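Alginate lyase (Chitinophaga sp. MD30, PDB 6KCW) cleaves the polysaccharide alginate by lyase chemistry, as a bacterial member of polysaccharide lyase family 36. Local coordinates at residues A[69-74]-A[166-171]. Numbering follows the deposited sequence.
Sequences GTEYEL and HVYIKS
Glu71 and Lys170 face each other as a non-hydrogen-bonded pair of two antiparallel strands, their side chains running alongside one another. Followed outward, Glu71 starts at CB on the face shared with Glu73 and Tyr168. Its CG lies 3.6 Å from Tyr168 OH, and a bend at chi2 (103°) turns the carboxylate along the lysine, whose long flexible chain suits this place. Glu71 CD packs on Lys170 CG, while Glu71 OE1 comes 3.2 Å from Lys170 CE and makes a long salt bridge to Lys170 NZ. Glu71 OE2 accepts a 2.6 Å hydrogen bond from Thr70 OG1, a short hydroxyl arm reaching it from above the carboxylate plane, and is also salt-bridged to Arg241; Thr70 and Glu71 form a classic beta bulge opposite that arginine. Further along, Glu73 OE1 lies at the His166 ring edge, 3.1 Å from the ring carbon His166 CE1, with carboxylate and ring nearly perpendicular; His166 ND1 is hydrogen-bonded to Asp75. The opposite face, turned toward the second sheet of the sandwich, suits apolar residues, with beta-branched Val167 and Ile169 fitting extended strands: Tyr72 CB touches Ile169 CG2, Leu74 CD1 lies against Val167 CB, and Phe96 closes over them. Paired backbone bonds at Tyr72–Ile169 and Leu74–Val167 join the strands. The Arg241 salt bridge and Thr70 bond, with the long Lys170 ion pair, probably keep Glu71 ionised, its carboxylate bridging both neighbouring strands of this concanavalin-like sheet.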
ATOM      1  N   GLY A  69     -15.200   5.553   6.624  1.00 44.73           N
ATOM      2  CA  GLY A  69     -16.253   5.303   5.661  1.00 40.64           C
ATOM      3  C   GLY A  69     -16.301   3.836   5.299  1.00 40.85           C
ATOM      4  O   GLY A  69     -15.449   3.043   5.705  1.00 42.05           O
ATOM      5  N   THR A  70     -17.323   3.495   4.507  1.00 43.98           N
ATOM      6  CA  THR A  70     -17.550   2.143   4.012  1.00 41.95           C
ATOM      7  C   THR A  70     -17.071   1.926   2.584  1.00 40.20           C
ATOM      8  O   THR A  70     -16.918   0.768   2.180  1.00 35.61           O
ATOM      9  CB  THR A  70     -19.043   1.794   4.074  1.00 40.29           C
ATOM     10  OG1 THR A  70     -19.792   2.758   3.321  1.00 41.36           O
ATOM     11  CG2 THR A  70     -19.524   1.808   5.511  1.00 39.92           C
ATOM     12  N   GLU A  71     -16.837   3.004   1.819  1.00 39.09           N
ATOM     13  CA  GLU A  71     -16.406   2.920   0.426  1.00 38.92           C
ATOM     14  C   GLU A  71     -15.315   3.933   0.144  1.00 42.78           C
ATOM     15  O   GLU A  71     -15.514   5.139   0.327  1.00 43.37           O
ATOM     16  CB  GLU A  71     -17.554   3.169  -0.546  1.00 39.84           C
ATOM     17  CG  GLU A  71     -18.298   1.927  -0.904  1.00 39.33           C
ATOM     18  CD  GLU A  71     -19.600   1.852  -0.172  1.00 44.70           C
ATOM     19  OE1 GLU A  71     -20.389   0.933  -0.479  1.00 52.40           O
ATOM     20  OE2 GLU A  71     -19.842   2.722   0.697  1.00 40.85           O
ATOM     21  N   TYR A  72     -14.185   3.442  -0.353  1.00 43.11           N
ATOM     22  CA  TYR A  72     -13.007   4.264  -0.558  1.00 40.11           C
ATOM     23  C   TYR A  72     -12.331   3.843  -1.851  1.00 40.78           C
ATOM     24  O   TYR A  72     -12.497   2.718  -2.332  1.00 36.87           O
ATOM     25  CB  TYR A  72     -12.018   4.158   0.625  1.00 37.37           C
ATOM     26  CG  TYR A  72     -11.987   5.402   1.489  1.00 38.96           C
ATOM     27  CD1 TYR A  72     -11.255   6.526   1.092  1.00 41.37           C
ATOM     28  CD2 TYR A  72     -12.718   5.475   2.675  1.00 34.14           C
ATOM     29  CE1 TYR A  72     -11.225   7.681   1.868  1.00 39.14           C
ATOM     30  CE2 TYR A  72     -12.705   6.621   3.457  1.00 37.37           C
ATOM     31  CZ  TYR A  72     -11.949   7.722   3.051  1.00 42.99           C
ATOM     32  OH  TYR A  72     -11.922   8.875   3.809  1.00 39.07           O
ATOM     33  N   GLU A  73     -11.570   4.777  -2.417  1.00 40.57           N
ATOM     34  CA  GLU A  73     -10.749   4.466  -3.570  1.00 38.10           C
ATOM     35  C   GLU A  73      -9.525   5.351  -3.520  1.00 36.09           C
ATOM     36  O   GLU A  73      -9.512   6.375  -2.833  1.00 40.92           O
ATOM     37  CB  GLU A  73     -11.503   4.687  -4.883  1.00 39.80           C
ATOM     38  CG  GLU A  73     -11.807   6.141  -5.097  1.00 39.98           C
ATOM     39  CD  GLU A  73     -12.402   6.397  -6.425  1.00 42.14           C
ATOM     40  OE1 GLU A  73     -12.553   5.427  -7.198  1.00 41.86           O
ATOM     41  OE2 GLU A  73     -12.723   7.573  -6.696  1.00 49.58           O
ATOM     42  N   LEU A  74      -8.491   4.959  -4.260  1.00 34.87           N
ATOM     43  CA  LEU A  74      -7.383   5.876  -4.489  1.00 38.99           C
ATOM     44  C   LEU A  74      -6.713   5.520  -5.807  1.00 37.89           C
ATOM     45  O   LEU A  74      -6.934   4.443  -6.371  1.00 39.85           O
ATOM     46  CB  LEU A  74      -6.375   5.881  -3.318  1.00 39.09           C
ATOM     47  CG  LEU A  74      -5.743   4.609  -2.749  1.00 34.35           C
ATOM     48  CD1 LEU A  74      -4.600   4.103  -3.630  1.00 33.93           C
ATOM     49  CD2 LEU A  74      -5.236   4.879  -1.347  1.00 40.02           C
ATOM     50  N   HIS A 166      -4.996   1.740  -9.404  1.00 34.36           N
ATOM     51  CA  HIS A 166      -6.289   2.074  -8.816  1.00 34.55           C
ATOM     52  C   HIS A 166      -6.652   1.023  -7.763  1.00 38.96           C
ATOM     53  O   HIS A 166      -6.556  -0.186  -8.020  1.00 36.16           O
ATOM     54  CB  HIS A 166      -7.379   2.147  -9.893  1.00 37.53           C
ATOM     55  CG  HIS A 166      -8.751   2.384  -9.346  1.00 33.20           C
ATOM     56  ND1 HIS A 166      -9.169   3.619  -8.898  1.00 36.87           N
ATOM     57  CD2 HIS A 166      -9.788   1.540  -9.144  1.00 32.96           C
ATOM     58  CE1 HIS A 166     -10.409   3.525  -8.452  1.00 35.95           C
ATOM     59  NE2 HIS A 166     -10.805   2.273  -8.581  1.00 36.26           N
ATOM     60  N   VAL A 167      -7.057   1.480  -6.578  1.00 35.79           N
ATOM     61  CA  VAL A 167      -7.496   0.605  -5.498  1.00 36.92           C
ATOM     62  C   VAL A 167      -8.904   1.019  -5.090  1.00 37.72           C
ATOM     63  O   VAL A 167      -9.198   2.213  -4.988  1.00 38.53           O
ATOM     64  CB  VAL A 167      -6.536   0.664  -4.291  1.00 36.15           C
ATOM     65  CG1 VAL A 167      -7.212   0.171  -3.039  1.00 35.21           C
ATOM     66  CG2 VAL A 167      -5.268  -0.125  -4.574  1.00 35.45           C
ATOM     67  N   TYR A 168      -9.773   0.033  -4.884  1.00 37.75           N
ATOM     68  CA  TYR A 168     -11.143   0.246  -4.434  1.00 38.28           C
ATOM     69  C   TYR A 168     -11.441  -0.748  -3.327  1.00 39.06           C
ATOM     70  O   TYR A 168     -11.139  -1.940  -3.466  1.00 39.65           O
ATOM     71  CB  TYR A 168     -12.152   0.058  -5.575  1.00 37.29           C
ATOM     72  CG  TYR A 168     -13.601   0.060  -5.126  1.00 35.89           C
ATOM     73  CD1 TYR A 168     -14.122   1.137  -4.427  1.00 39.02           C
ATOM     74  CD2 TYR A 168     -14.454  -0.998  -5.427  1.00 38.99           C
ATOM     75  CE1 TYR A 168     -15.442   1.164  -4.024  1.00 40.44           C
ATOM     76  CE2 TYR A 168     -15.787  -0.985  -5.022  1.00 40.81           C
ATOM     77  CZ  TYR A 168     -16.272   0.108  -4.322  1.00 39.82           C
ATOM     78  OH  TYR A 168     -17.583   0.149  -3.899  1.00 43.44           O
ATOM     79  N   ILE A 169     -12.046  -0.268  -2.242  1.00 42.41           N
ATOM     80  CA  ILE A 169     -12.330  -1.090  -1.068  1.00 38.77           C
ATOM     81  C   ILE A 169     -13.731  -0.764  -0.567  1.00 39.97           C
ATOM     82  O   ILE A 169     -14.170   0.390  -0.606  1.00 42.46           O
ATOM     83  CB  ILE A 169     -11.274  -0.879   0.039  1.00 35.22           C
ATOM     84  CG1 ILE A 169     -11.470  -1.875   1.179  1.00 37.10           C
ATOM     85  CG2 ILE A 169     -11.343   0.528   0.592  1.00 37.73           C
ATOM     86  CD1 ILE A 169     -10.464  -1.729   2.228  1.00 36.03           C
ATOM     87  N   LYS A 170     -14.442  -1.793  -0.121  1.00 44.23           N
ATOM     88  CA  LYS A 170     -15.785  -1.641   0.421  1.00 41.39           C
ATOM     89  C   LYS A 170     -15.906  -2.517   1.657  1.00 39.95           C
ATOM     90  O   LYS A 170     -15.577  -3.707   1.607  1.00 40.52           O
ATOM     91  CB  LYS A 170     -16.831  -2.024  -0.624  1.00 38.35           C
ATOM     92  CG  LYS A 170     -18.277  -1.935  -0.183  1.00 39.47           C
ATOM     93  CD  LYS A 170     -19.114  -2.728  -1.176  1.00 34.68           C
ATOM     94  CE  LYS A 170     -20.478  -2.106  -1.401  1.00 42.42           C
ATOM     95  NZ  LYS A 170     -21.505  -2.667  -0.492  1.00 47.68           N
ATOM     96  N   SER A 171     -16.357  -1.925   2.762  1.00 38.67           N
ATOM     97  CA  SER A 171     -16.628  -2.687   3.975  1.00 36.89           C
ATOM     98  C   SER A 171     -17.666  -3.779   3.728  1.00 39.17           C
ATOM     99  O   SER A 171     -18.563  -3.642   2.887  1.00 36.62           O
ATOM    100  CB  SER A 171     -17.132  -1.762   5.076  1.00 35.01           C
ATOM    101  OG  SER A 171     -16.301  -0.635   5.185  1.00 41.03           O
TER